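PDB 3L9V: putative thiol-disulfide isomerase or thioredoxin from Salmonella enterica subsp. enterica serovar Typhimurium, which probably catalyses the formation or rearrangement of disulfide bonds, as a DsbA-like thiol-disulfide oxidoreductase built on the thioredoxin fold. Local coordinates for residues A[18-23]-A[37-42]; A[30-35]-A[172-177]; A[41-46]-A[50-55]; A[153-158]-A[179-184]. All coordinates share one frame; numbering follows the deposited sequence.

Interaction 1 (A[18-23]-A[37-42])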
loop_
_atom_site.group_PDB
_atom_site.type_symbol
_atom_site.label_atom_id
_atom_site.label_comp_id
_atom_site.label_asym_id
_atom_site.label_seq_id
_atom_site.Cartn_x
_atom_site.Cartn_y
_atom_site.Cartn_z
ATOM N N VAL A 18 5.205 -9.256 4.834
ATOM C CA VAL A 18 5.489 -7.850 4.561
ATOM C C VAL A 18 4.192 -7.067 4.507
ATOM O O VAL A 18 3.203 -7.501 3.902
ATOM C CB VAL A 18 6.276 -7.632 3.246
ATOM C CG1 VAL A 18 6.581 -6.152 3.053
ATOM C CG2 VAL A 18 7.569 -8.414 3.254
ATOM N N VAL A 19 4.188 -5.927 5.166
ATOM C CA VAL A 19 3.073 -4.997 5.113
ATOM C C VAL A 19 3.628 -3.644 4.679
ATOM O O VAL A 19 4.654 -3.205 5.196
ATOM C CB VAL A 19 2.430 -4.849 6.492
ATOM C CG1 VAL A 19 1.412 -3.707 6.509
ATOM C CG2 VAL A 19 1.794 -6.183 6.934
ATOM N N GLU A 20 2.959 -3.003 3.726
ATOM C CA GLU A 20 3.306 -1.632 3.344
ATOM C C GLU A 20 2.112 -0.658 3.459
ATOM O O GLU A 20 1.084 -0.831 2.809
ATOM C CB GLU A 20 3.899 -1.607 1.934
ATOM C CG GLU A 20 4.200 -0.212 1.439
ATOM C CD GLU A 20 4.728 -0.167 0.012
ATOM O OE1 GLU A 20 5.167 -1.206 -0.534
ATOM O OE2 GLU A 20 4.699 0.931 -0.568
ATOM N N PHE A 21 2.228 0.331 4.328
ATOM C CA PHE A 21 1.247 1.406 4.372
ATOM C C PHE A 21 1.672 2.446 3.346
ATOM O O PHE A 21 2.858 2.837 3.295
ATOM C CB PHE A 21 1.163 2.023 5.765
ATOM C CG PHE A 21 0.538 1.108 6.802
ATOM C CD1 PHE A 21 1.275 0.075 7.373
ATOM C CD2 PHE A 21 -0.784 1.278 7.196
ATOM C CE1 PHE A 21 0.713 -0.764 8.341
ATOM C CE2 PHE A 21 -1.368 0.427 8.149
ATOM C CZ PHE A 21 -0.615 -0.590 8.726
ATOM N N PHE A 22 0.712 2.877 2.524
ATOM C CA PHE A 22 1.005 3.763 1.394
ATOM C C PHE A 22 -0.166 4.709 1.186
ATOM O O PHE A 22 -1.231 4.524 1.773
ATOM C CB PHE A 22 1.258 2.957 0.097
ATOM C CG PHE A 22 -0.041 2.455 -0.597
ATOM C CD1 PHE A 22 -0.805 1.432 -0.038
ATOM C CD2 PHE A 22 -0.485 3.032 -1.778
ATOM C CE1 PHE A 22 -1.990 0.987 -0.659
ATOM C CE2 PHE A 22 -1.657 2.609 -2.410
ATOM C CZ PHE A 22 -2.412 1.569 -1.847
ATOM N N SER A 23 0.036 5.711 0.336
ATOM C CA SER A 23 -1.040 6.608 -0.059
ATOM C C SER A 23 -0.949 6.922 -1.548
ATOM O O SER A 23 0.139 7.076 -2.065
ATOM C CB SER A 23 -0.943 7.921 0.708
ATOM O OG SER A 23 -1.818 8.882 0.133
ATOM N N GLY A 37 10.160 -0.282 -9.203
ATOM C CA GLY A 37 10.081 -1.721 -9.009
ATOM C C GLY A 37 10.520 -2.211 -7.636
ATOM O O GLY A 37 10.979 -3.343 -7.516
ATOM N N VAL A 38 10.407 -1.359 -6.619
ATOM C CA VAL A 38 10.757 -1.748 -5.253
ATOM C C VAL A 38 9.723 -2.744 -4.695
ATOM O O VAL A 38 10.095 -3.772 -4.151
ATOM C CB VAL A 38 10.906 -0.512 -4.346
ATOM C CG1 VAL A 38 11.050 -0.910 -2.887
ATOM C CG2 VAL A 38 12.115 0.341 -4.789
ATOM N N ASP A 39 8.431 -2.447 -4.835
ATOM C CA ASP A 39 7.399 -3.409 -4.431
ATOM C C ASP A 39 7.654 -4.782 -5.080
ATOM O O ASP A 39 7.611 -5.834 -4.425
ATOM C CB ASP A 39 5.987 -2.902 -4.770
ATOM C CG ASP A 39 5.466 -1.872 -3.772
ATOM O OD1 ASP A 39 6.210 -1.498 -2.836
ATOM O OD2 ASP A 39 4.297 -1.442 -3.910
ATOM N N GLN A 40 7.946 -4.779 -6.370
ATOM C CA GLN A 40 8.162 -6.033 -7.088
ATOM C C GLN A 40 9.417 -6.757 -6.596
ATOM O O GLN A 40 9.398 -7.966 -6.404
ATOM C CB GLN A 40 8.233 -5.761 -8.591
ATOM C CG GLN A 40 8.689 -6.910 -9.440
ATOM C CD GLN A 40 9.023 -6.459 -10.867
ATOM O OE1 GLN A 40 8.435 -5.502 -11.384
ATOM N NE2 GLN A 40 9.975 -7.143 -11.500
ATOM N N ALA A 41 10.501 -6.016 -6.385
ATOM C CA ALA A 41 11.729 -6.612 -5.852
ATOM C C ALA A 41 11.490 -7.236 -4.466
ATOM O O ALA A 41 12.073 -8.250 -4.123
ATOM C CB ALA A 41 12.862 -5.574 -5.805
ATOM N N ILE A 42 10.629 -6.609 -3.674
ATOM C CA ILE A 42 10.251 -7.151 -2.374
ATOM C C ILE A 42 9.430 -8.441 -2.545
ATOM O O ILE A 42 9.691 -9.441 -1.879
ATOM C CB ILE A 42 9.490 -6.093 -1.527
ATOM C CG1 ILE A 42 10.457 -5.028 -1.010
ATOM C CG2 ILE A 42 8.794 -6.733 -0.336
ATOM C CD1 ILE A 42 9.751 -3.894 -0.263
#
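E20 and D39 bring their carboxylates together while V18 meets I42 beside them, and these two pairs make the whole contact between strand 18-22 and helix 38-43. E20 crosses the gap as a straight rod: CG lies opposite the backbone N (chi1 176°), and the chain stays extended to the carboxylate. The length of a glutamate carries its carboxylate across to the helix. D39 begins on another line, its CB directed neither at the strand nor from it, and a chi1 of -79° turns the short side chain back toward E20. The two chains cross at about a right angle with their carboxylate planes 74° apart, and E20 OE1 and D39 OD1 are the oxygens that meet. E20 OE1 is 2.5 Å from D39 OD1 and 3.5 Å from D39 OD2, the second pair being two acceptors with no bond between them. D39 OD2 has its own partner, a salt bridge to K54 NZ, and the same ammonium makes a long, weak ion pair with E20 OE2.

The apolar pair is looser. Both methyls of V18, CG1 and CG2, lie 4.1 Å from I42 CG2, so one branch of the isoleucine faces the fork of the valine. Beta-branched V18 fits an extended backbone, and alternation along the strand points V18 and E20 to the helix while V19 and F21 turn to the other face, where they meet Y55 and Y141. Strand 18-22 lies between strands 148-151 and 52-56, and beyond helix 38-43 helix 167-182 packs on V38 and A41.

Interaction 2 (A[30-35]-A[172-177])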
loop_
_atom_site.group_PDB
_atom_site.type_symbol
_atom_site.label_atom_id
_atom_site.label_comp_id
_atom_site.label_asym_id
_atom_site.label_seq_id
_atom_site.Cartn_x
_atom_site.Cartn_y
_atom_site.Cartn_z
ATOM N N TYR A 30 4.377 6.127 -5.018
ATOM C CA TYR A 30 4.253 6.005 -6.466
ATOM C C TYR A 30 5.511 5.381 -7.022
ATOM O O TYR A 30 5.470 4.438 -7.812
ATOM C CB TYR A 30 4.074 7.398 -7.098
ATOM C CG TYR A 30 4.119 7.390 -8.618
ATOM C CD1 TYR A 30 3.224 6.615 -9.353
ATOM C CD2 TYR A 30 5.044 8.168 -9.313
ATOM C CE1 TYR A 30 3.240 6.620 -10.738
ATOM C CE2 TYR A 30 5.067 8.178 -10.708
ATOM C CZ TYR A 30 4.164 7.403 -11.407
ATOM O OH TYR A 30 4.187 7.393 -12.771
ATOM N N ALA A 31 6.662 5.924 -6.621
ATOM C CA ALA A 31 7.934 5.388 -7.096
ATOM C C ALA A 31 8.121 3.907 -6.720
ATOM O O ALA A 31 8.514 3.088 -7.567
ATOM C CB ALA A 31 9.125 6.252 -6.598
ATOM N N PHE A 32 7.849 3.544 -5.463
ATOM C CA PHE A 32 8.060 2.139 -5.063
ATOM C C PHE A 32 7.189 1.183 -5.902
ATOM O O PHE A 32 7.626 0.098 -6.304
ATOM C CB PHE A 32 7.732 1.909 -3.580
ATOM C CG PHE A 32 8.829 2.303 -2.639
ATOM C CD1 PHE A 32 9.860 3.141 -3.051
ATOM C CD2 PHE A 32 8.825 1.844 -1.334
ATOM C CE1 PHE A 32 10.867 3.504 -2.174
ATOM C CE2 PHE A 32 9.839 2.203 -0.453
ATOM C CZ PHE A 32 10.852 3.036 -0.872
ATOM N N SER A 33 5.944 1.585 -6.131
ATOM C CA SER A 33 4.966 0.697 -6.748
ATOM C C SER A 33 5.125 0.670 -8.263
ATOM O O SER A 33 5.114 -0.393 -8.881
ATOM C CB SER A 33 3.549 1.163 -6.399
ATOM O OG SER A 33 2.583 0.570 -7.250
ATOM N N GLN A 34 5.274 1.849 -8.857
ATOM C CA GLN A 34 5.051 2.007 -10.293
ATOM C C GLN A 34 6.295 2.289 -11.156
ATOM O O GLN A 34 6.318 1.903 -12.322
ATOM C CB GLN A 34 4.011 3.119 -10.524
ATOM C CG GLN A 34 2.665 2.854 -9.862
ATOM C CD GLN A 34 1.968 1.657 -10.465
ATOM O OE1 GLN A 34 1.526 1.817 -11.700
ATOM N NE2 GLN A 34 1.839 0.591 -9.837
ATOM N N THR A 35 7.315 2.961 -10.620
ATOM C CA THR A 35 8.448 3.326 -11.467
ATOM C C THR A 35 9.786 2.719 -11.080
ATOM O O THR A 35 10.656 2.547 -11.932
ATOM C CB THR A 35 8.610 4.829 -11.555
ATOM O OG1 THR A 35 8.933 5.339 -10.261
ATOM C CG2 THR A 35 7.305 5.450 -12.030
ATOM N N SER A 172 17.864 -2.618 -5.160
ATOM C CA SER A 172 18.541 -3.825 -4.701
ATOM C C SER A 172 18.884 -3.759 -3.213
ATOM O O SER A 172 18.746 -4.752 -2.490
ATOM C CB SER A 172 19.824 -4.070 -5.497
ATOM O OG SER A 172 19.536 -4.262 -6.867
ATOM N N ARG A 173 19.337 -2.598 -2.759
ATOM C CA ARG A 173 19.722 -2.476 -1.360
ATOM C C ARG A 173 18.518 -2.506 -0.438
ATOM O O ARG A 173 18.564 -3.126 0.616
ATOM C CB ARG A 173 20.590 -1.240 -1.127
ATOM C CG ARG A 173 21.932 -1.373 -1.817
ATOM C CD ARG A 173 22.644 -0.035 -1.961
ATOM N NE ARG A 173 23.777 -0.203 -2.858
ATOM C CZ ARG A 173 24.567 0.778 -3.271
ATOM N NH1 ARG A 173 24.350 2.021 -2.877
ATOM N NH2 ARG A 173 25.571 0.504 -4.088
ATOM N N TYR A 174 17.429 -1.860 -0.848
ATOM C CA TYR A 174 16.198 -1.864 -0.064
ATOM C C TYR A 174 15.657 -3.295 0.060
ATOM O O TYR A 174 15.343 -3.757 1.158
ATOM C CB TYR A 174 15.148 -0.950 -0.711
ATOM C CG TYR A 174 14.031 -0.504 0.209
ATOM C CD1 TYR A 174 14.124 0.684 0.921
ATOM C CD2 TYR A 174 12.880 -1.264 0.353
ATOM C CE1 TYR A 174 13.099 1.098 1.759
ATOM C CE2 TYR A 174 11.850 -0.857 1.186
ATOM C CZ TYR A 174 11.961 0.310 1.881
ATOM O OH TYR A 174 10.931 0.704 2.686
ATOM N N ALA A 175 15.576 -3.995 -1.067
ATOM C CA ALA A 175 15.107 -5.380 -1.077
ATOM C C ALA A 175 16.039 -6.329 -0.303
ATOM O O ALA A 175 15.570 -7.279 0.316
ATOM C CB ALA A 175 14.909 -5.883 -2.513
ATOM N N ALA A 176 17.345 -6.067 -0.353
ATOM C CA ALA A 176 18.318 -6.893 0.347
ATOM C C ALA A 176 18.047 -6.872 1.843
ATOM O O ALA A 176 18.075 -7.908 2.510
ATOM C CB ALA A 176 19.748 -6.429 0.050
ATOM N N VAL A 177 17.753 -5.690 2.367
ATOM C CA VAL A 177 17.429 -5.567 3.773
ATOM C C VAL A 177 16.109 -6.263 4.127
ATOM O O VAL A 177 16.017 -6.948 5.139
ATOM C CB VAL A 177 17.445 -4.093 4.237
ATOM C CG1 VAL A 177 16.803 -3.950 5.607
ATOM C CG2 VAL A 177 18.880 -3.590 4.261
#
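A T-shaped aromatic pair, F32 on Y174, joins two helices of the thioredoxin fold that are far apart in sequence. F32 belongs to helix 27-35, which starts with a CxxC pattern of the thioredoxin type, probably the redox site; Y174 belongs to the long last helix, 167-182. Each side chain starts out toward the other helix, and together they bridge backbones whose nearest CA atoms, those of F32 and Y174, are 10.4 Å apart. Two large rings suit a gap of this width, and both are buried.

F32 supplies the edge and Y174 the face. The ring planes stand at 66° and the centroids are 5.0 Å apart. F32 CZ sits 3.9 Å above the plane of the Y174 ring, displaced toward its rim, and CE2 approaches the phenol end, 3.7 Å from Y174 CZ. In Y174 a chi1 of -160° puts the ring roughly opposite the backbone N, and a chi2 near 90° turns one face to F32. V38 of helix 38-43 packs against both rings, while I157 touches Y174 from the sheet. A bound polyether, probably from the crystallisation liquor, lies about 4 Å from the side chain of F32.

The phenol of Y174 also has a polar task: its hydroxyl is hydrogen-bonded to N159 OD1. That same oxygen, Y174 OH, lies near the plane of the F32 ring at its edge, 3.6 Å from F32 CE2.

Interaction 3 (A[41-46]-A[50-55])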
loop_
_atom_site.group_PDB
_atom_site.type_symbol
_atom_site.label_atom_id
_atom_site.label_comp_id
_atom_site.label_asym_id
_atom_site.label_seq_id
_atom_site.Cartn_x
_atom_site.Cartn_y
_atom_site.Cartn_z
ATOM N N ALA A 41 10.501 -6.016 -6.385
ATOM C CA ALA A 41 11.729 -6.612 -5.852
ATOM C C ALA A 41 11.490 -7.236 -4.466
ATOM O O ALA A 41 12.073 -8.250 -4.123
ATOM C CB ALA A 41 12.862 -5.574 -5.805
ATOM N N ILE A 42 10.629 -6.609 -3.674
ATOM C CA ILE A 42 10.251 -7.151 -2.374
ATOM C C ILE A 42 9.430 -8.441 -2.545
ATOM O O ILE A 42 9.691 -9.441 -1.879
ATOM C CB ILE A 42 9.490 -6.093 -1.527
ATOM C CG1 ILE A 42 10.457 -5.028 -1.010
ATOM C CG2 ILE A 42 8.794 -6.733 -0.336
ATOM C CD1 ILE A 42 9.751 -3.894 -0.263
ATOM N N ARG A 43 8.453 -8.438 -3.450
ATOM C CA ARG A 43 7.659 -9.639 -3.653
ATOM C C ARG A 43 8.576 -10.774 -4.099
ATOM O O ARG A 43 8.388 -11.931 -3.745
ATOM C CB ARG A 43 6.541 -9.387 -4.677
ATOM C CG ARG A 43 5.355 -8.625 -4.074
ATOM C CD ARG A 43 4.267 -8.307 -5.116
ATOM N NE ARG A 43 3.181 -7.585 -4.466
ATOM C CZ ARG A 43 2.894 -6.302 -4.661
ATOM N NH1 ARG A 43 3.595 -5.591 -5.533
ATOM N NH2 ARG A 43 1.893 -5.740 -3.989
ATOM N N HIS A 44 9.608 -10.413 -4.846
ATOM C CA HIS A 44 10.550 -11.388 -5.347
ATOM C C HIS A 44 11.366 -12.089 -4.251
ATOM O O HIS A 44 11.922 -13.150 -4.491
ATOM C CB HIS A 44 11.477 -10.753 -6.390
ATOM C CG HIS A 44 12.473 -11.709 -6.965
ATOM N ND1 HIS A 44 13.819 -11.647 -6.677
ATOM C CD2 HIS A 44 12.313 -12.763 -7.798
ATOM C CE1 HIS A 44 14.448 -12.616 -7.319
ATOM N NE2 HIS A 44 13.560 -13.309 -8.003
ATOM N N VAL A 45 11.444 -11.526 -3.053
ATOM C CA VAL A 45 12.202 -12.220 -2.016
ATOM C C VAL A 45 11.291 -12.808 -0.952
ATOM O O VAL A 45 11.761 -13.299 0.062
ATOM C CB VAL A 45 13.311 -11.336 -1.387
ATOM C CG1 VAL A 45 14.276 -10.859 -2.470
ATOM C CG2 VAL A 45 12.711 -10.146 -0.633
ATOM N N LEU A 46 9.985 -12.781 -1.196
ATOM C CA LEU A 46 9.056 -13.378 -0.250
ATOM C C LEU A 46 9.301 -14.872 -0.159
ATOM O O LEU A 46 9.327 -15.546 -1.173
ATOM C CB LEU A 46 7.623 -13.144 -0.699
ATOM C CG LEU A 46 7.025 -11.758 -0.438
ATOM C CD1 LEU A 46 5.624 -11.684 -1.070
ATOM C CD2 LEU A 46 6.978 -11.465 1.051
ATOM N N SER A 50 4.631 -16.919 2.285
ATOM C CA SER A 50 4.536 -15.555 2.827
ATOM C C SER A 50 3.836 -14.599 1.858
ATOM O O SER A 50 3.817 -14.824 0.649
ATOM C CB SER A 50 5.935 -14.997 3.114
ATOM O OG SER A 50 6.585 -15.668 4.183
ATOM N N ARG A 51 3.281 -13.514 2.389
ATOM C CA ARG A 51 2.590 -12.547 1.545
ATOM C C ARG A 51 2.981 -11.103 1.845
ATOM O O ARG A 51 3.422 -10.785 2.952
ATOM C CB ARG A 51 1.069 -12.727 1.654
ATOM C CG ARG A 51 0.455 -12.387 3.016
ATOM C CD ARG A 51 -0.979 -12.950 3.111
ATOM N NE ARG A 51 -1.730 -12.523 4.298
ATOM C CZ ARG A 51 -1.448 -12.901 5.546
ATOM N NH1 ARG A 51 -0.408 -13.691 5.791
ATOM N NH2 ARG A 51 -2.198 -12.474 6.556
HETATM N N MSE A 52 2.830 -10.240 0.842
HETATM C CA MSE A 52 2.962 -8.815 1.032
HETATM C C MSE A 52 1.569 -8.260 0.871
HETATM O O MSE A 52 0.905 -8.544 -0.120
HETATM C CB MSE A 52 3.859 -8.191 -0.049
HETATM C CG MSE A 52 3.892 -6.661 0.007
HETATM SE SE MSE A 52 5.181 -5.945 -1.275
HETATM C CE MSE A 52 5.300 -4.094 -0.764
ATOM N N VAL A 53 1.155 -7.445 1.838
ATOM C CA VAL A 53 -0.140 -6.792 1.826
ATOM C C VAL A 53 0.043 -5.280 1.936
ATOM O O VAL A 53 0.895 -4.817 2.699
ATOM C CB VAL A 53 -0.995 -7.281 3.007
ATOM C CG1 VAL A 53 -2.375 -6.708 2.922
ATOM C CG2 VAL A 53 -1.058 -8.817 3.003
ATOM N N LYS A 54 -0.759 -4.518 1.186
ATOM C CA LYS A 54 -0.702 -3.065 1.236
ATOM C C LYS A 54 -1.972 -2.465 1.790
ATOM O O LYS A 54 -3.104 -2.849 1.441
ATOM C CB LYS A 54 -0.399 -2.463 -0.161
ATOM C CG LYS A 54 0.840 -3.024 -0.794
ATOM C CD LYS A 54 1.208 -2.258 -2.060
ATOM C CE LYS A 54 1.597 -0.832 -1.742
ATOM N NZ LYS A 54 2.137 -0.073 -2.914
ATOM N N TYR A 55 -1.773 -1.489 2.647
ATOM C CA TYR A 55 -2.859 -0.798 3.260
ATOM C C TYR A 55 -2.735 0.671 2.962
ATOM O O TYR A 55 -1.658 1.241 3.105
ATOM C CB TYR A 55 -2.810 -0.973 4.773
ATOM C CG TYR A 55 -2.883 -2.409 5.246
ATOM C CD1 TYR A 55 -3.922 -3.244 4.848
ATOM C CD2 TYR A 55 -1.946 -2.906 6.147
ATOM C CE1 TYR A 55 -4.011 -4.554 5.316
ATOM C CE2 TYR A 55 -2.023 -4.213 6.624
ATOM C CZ TYR A 55 -3.056 -5.025 6.206
ATOM O OH TYR A 55 -3.120 -6.310 6.665
#
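S50 begins the contact with L46, its CB lying 4.2 Å from L46 CD2. L46 also lies along the backbone that follows: both leucine methyls come close to the carbonyl carbon of R51, whose own side chain points away. L46 CD1 then reaches 3.7 Å from the backbone N of M52 and 4.0 Å from its CB. L46 is placed for this by a type I turn from R43 to L46, closed by the bond from L46 N to R43 O.

M52, here selenomethionine with selenium standing in for the sulfur, takes up the largest share of the contact. CG opposite the backbone N (chi1 173°) and an extended chain send SE up to the helix, where it lies 3.8 Å from I42 CG2. R43 crosses this chain at about a right angle: its own extended side chain passes over the selenium and sets the guanidinium so that SE sits 4.0 Å above the plane, over the centre of one face. The long, unbranched chain of a methionine suits a place shared by an isoleucine and an arginine.

V53 turns from the helix, its backbone bonded to V18 and E20 of the next strand. K54 meets R43 by its aliphatic part, CD being 4.0 Å from R43 NH2. Its ammonium bends away to salt bridges with E84 and D39, which probably temper the like charge of R43, 5.8 Å off from NH2 to NZ. The contact is a return turn of a beta-alpha-beta crossover: helix 38-43 leads back into strand 52-56, parallel to 18-22, as in the first half of a thioredoxin fold.

Interaction 4 (A[153-158]-A[179-184])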
loop_
_atom_site.group_PDB
_atom_site.type_symbol
_atom_site.label_atom_id
_atom_site.label_comp_id
_atom_site.label_asym_id
_atom_site.label_seq_id
_atom_site.Cartn_x
_atom_site.Cartn_y
_atom_site.Cartn_z
ATOM N N GLY A 153 5.725 -8.162 11.088
ATOM C CA GLY A 153 5.074 -7.494 12.188
ATOM C C GLY A 153 6.014 -6.964 13.250
ATOM O O GLY A 153 5.546 -6.555 14.323
ATOM N N ARG A 154 7.321 -6.957 12.983
ATOM C CA ARG A 154 8.250 -6.442 13.998
ATOM C C ARG A 154 9.283 -5.407 13.554
ATOM O O ARG A 154 9.782 -4.660 14.384
ATOM C CB ARG A 154 8.938 -7.572 14.776
ATOM C CG ARG A 154 8.984 -8.916 14.073
ATOM C CD ARG A 154 9.802 -9.907 14.893
ATOM N NE ARG A 154 9.940 -11.212 14.254
ATOM C CZ ARG A 154 10.845 -12.117 14.620
ATOM N NH1 ARG A 154 11.682 -11.842 15.607
ATOM N NH2 ARG A 154 10.922 -13.290 14.004
ATOM N N TYR A 155 9.612 -5.358 12.271
ATOM C CA TYR A 155 10.674 -4.455 11.810
ATOM C C TYR A 155 10.105 -3.412 10.864
ATOM O O TYR A 155 9.425 -3.762 9.895
ATOM C CB TYR A 155 11.788 -5.231 11.098
ATOM C CG TYR A 155 12.283 -6.452 11.843
ATOM C CD1 TYR A 155 12.972 -6.331 13.051
ATOM C CD2 TYR A 155 12.081 -7.726 11.331
ATOM C CE1 TYR A 155 13.436 -7.458 13.733
ATOM C CE2 TYR A 155 12.535 -8.855 12.003
ATOM C CZ TYR A 155 13.207 -8.709 13.204
ATOM O OH TYR A 155 13.650 -9.820 13.868
ATOM N N HIS A 156 10.353 -2.144 11.176
ATOM C CA HIS A 156 9.998 -1.020 10.308
ATOM C C HIS A 156 11.226 -0.608 9.498
ATOM O O HIS A 156 12.253 -0.259 10.060
ATOM C CB HIS A 156 9.486 0.166 11.130
ATOM C CG HIS A 156 9.194 1.391 10.312
ATOM N ND1 HIS A 156 9.594 2.657 10.700
ATOM C CD2 HIS A 156 8.549 1.551 9.136
ATOM C CE1 HIS A 156 9.196 3.539 9.802
ATOM N NE2 HIS A 156 8.567 2.892 8.832
ATOM N N ILE A 157 11.134 -0.686 8.181
ATOM C CA ILE A 157 12.269 -0.321 7.349
ATOM C C ILE A 157 12.467 1.197 7.430
ATOM O O ILE A 157 11.505 1.947 7.401
ATOM C CB ILE A 157 12.101 -0.807 5.892
ATOM C CG1 ILE A 157 11.883 -2.337 5.853
ATOM C CG2 ILE A 157 13.305 -0.357 5.030
ATOM C CD1 ILE A 157 13.133 -3.200 6.281
ATOM N N ASN A 158 13.716 1.646 7.564
ATOM C CA ASN A 158 13.990 3.080 7.573
ATOM C C ASN A 158 14.266 3.599 6.151
ATOM O O ASN A 158 15.384 3.488 5.668
ATOM C CB ASN A 158 15.184 3.398 8.499
ATOM C CG ASN A 158 15.457 4.896 8.605
ATOM O OD1 ASN A 158 14.864 5.685 7.887
ATOM N ND2 ASN A 158 16.355 5.282 9.504
ATOM N N ARG A 179 14.763 -8.782 2.465
ATOM C CA ARG A 179 15.145 -10.180 2.345
ATOM C C ARG A 179 15.812 -10.689 3.643
ATOM O O ARG A 179 15.379 -11.682 4.233
ATOM C CB ARG A 179 16.086 -10.362 1.148
ATOM C CG ARG A 179 16.497 -11.836 0.846
ATOM C CD ARG A 179 17.810 -11.894 0.030
ATOM N NE ARG A 179 18.926 -11.465 0.859
ATOM C CZ ARG A 179 19.957 -10.727 0.452
ATOM N NH1 ARG A 179 20.047 -10.314 -0.807
ATOM N NH2 ARG A 179 20.909 -10.407 1.321
ATOM N N LYS A 180 16.859 -10.003 4.088
ATOM C CA LYS A 180 17.535 -10.364 5.339
ATOM C C LYS A 180 16.571 -10.550 6.514
ATOM O O LYS A 180 16.641 -11.520 7.255
ATOM C CB LYS A 180 18.583 -9.312 5.687
ATOM C CG LYS A 180 19.147 -9.460 7.104
ATOM C CD LYS A 180 20.319 -8.506 7.334
ATOM C CE LYS A 180 19.857 -7.046 7.332
ATOM N NZ LYS A 180 21.019 -6.104 7.362
ATOM N N LEU A 181 15.657 -9.600 6.667
ATOM C CA LEU A 181 14.721 -9.593 7.775
ATOM C C LEU A 181 13.644 -10.664 7.653
ATOM O O LEU A 181 13.000 -11.027 8.640
ATOM C CB LEU A 181 14.075 -8.218 7.896
ATOM C CG LEU A 181 15.004 -7.093 8.352
ATOM C CD1 LEU A 181 14.255 -5.762 8.324
ATOM C CD2 LEU A 181 15.575 -7.363 9.750
ATOM N N LEU A 182 13.444 -11.157 6.436
ATOM C CA LEU A 182 12.528 -12.257 6.225
ATOM C C LEU A 182 13.195 -13.608 6.467
ATOM O O LEU A 182 12.530 -14.629 6.439
ATOM C CB LEU A 182 12.003 -12.223 4.797
ATOM C CG LEU A 182 10.869 -11.203 4.626
ATOM C CD1 LEU A 182 10.640 -10.892 3.163
ATOM C CD2 LEU A 182 9.643 -11.784 5.248
ATOM N N ALA A 183 14.507 -13.613 6.661
ATOM C CA ALA A 183 15.240 -14.879 6.806
ATOM C C ALA A 183 14.766 -15.697 8.016
ATOM O O ALA A 183 14.312 -15.145 9.014
ATOM C CB ALA A 183 16.729 -14.614 6.904
ATOM N N GLY A 184 14.875 -17.015 7.920
ATOM C CA GLY A 184 14.496 -17.882 9.022
ATOM C C GLY A 184 13.971 -19.211 8.523
ATOM O O GLY A 184 13.611 -19.327 7.355
#
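The beta-beta-alpha half of the thioredoxin fold contributes this contact: the second strand of its hairpin, 155-157, is covered by the end of the last helix, 167-182. A classic beta bulge, in which R154 and Y155 both face V151, marks the start of the strand. From there, Y155 points to the helix and the tip of I157 reaches it; H156 between them points away, and its ring stacks on Y150.

L181 meets both with its two methyls. CD2 lies over one face of the Y155 ring in a CH-pi contact, 4.0 Å from the ring centroid and 15° off the ring normal. The opposite face carries R154 CG, 4.1 Å above the plane, so the ring is held between an aliphatic stem and a leucine methyl, while W5 meets it edge-to-face. A chi1 of -48° in Y155 sets CG beside the backbone N and the ring where one face meets L181, a broad surface suited to the forked tip of a leucine.

The other branch, CD1, fills the angle between the two strand residues, 3.8 Å from Y155 CB. Beyond it stands I157, whose long branch bends round to the helix, its chain and that of L181 sliding past each other in opposite directions. I157 also packs on V177 and Y174, one and two turns earlier in the same helix. The main chain of L181 is engaged too, its O accepting a bond from R152 NH2. The tightest point is between methyls, L181 CD1 and I157 CD1 being 3.5 Å apart.

Overall arrangement
From the N terminus, interaction 1 closes the first loop, from strand 18-22 through helix 27-35 to helix 38-43. Interaction 3 opens on the residues where it ends, A41 and I42, and closes a short turn into strand 52-56, the parallel neighbour of 18-22; the backbone pairing of V18 O with V53 N, 2.9 Å apart, joins the two contacts. Interaction 2 spans nearly the whole remaining chain, crossing interaction 1 and enclosing interaction 3, and brings helix 167-182 to helix 27-35. Interaction 4 crosses interaction 2 and lies in series with 1 and 3, tying the same last helix to the hairpin strand 155-157. Together they pack helices 38-43 and 167-182 on the sheet and join helix 27-35 to the last helix.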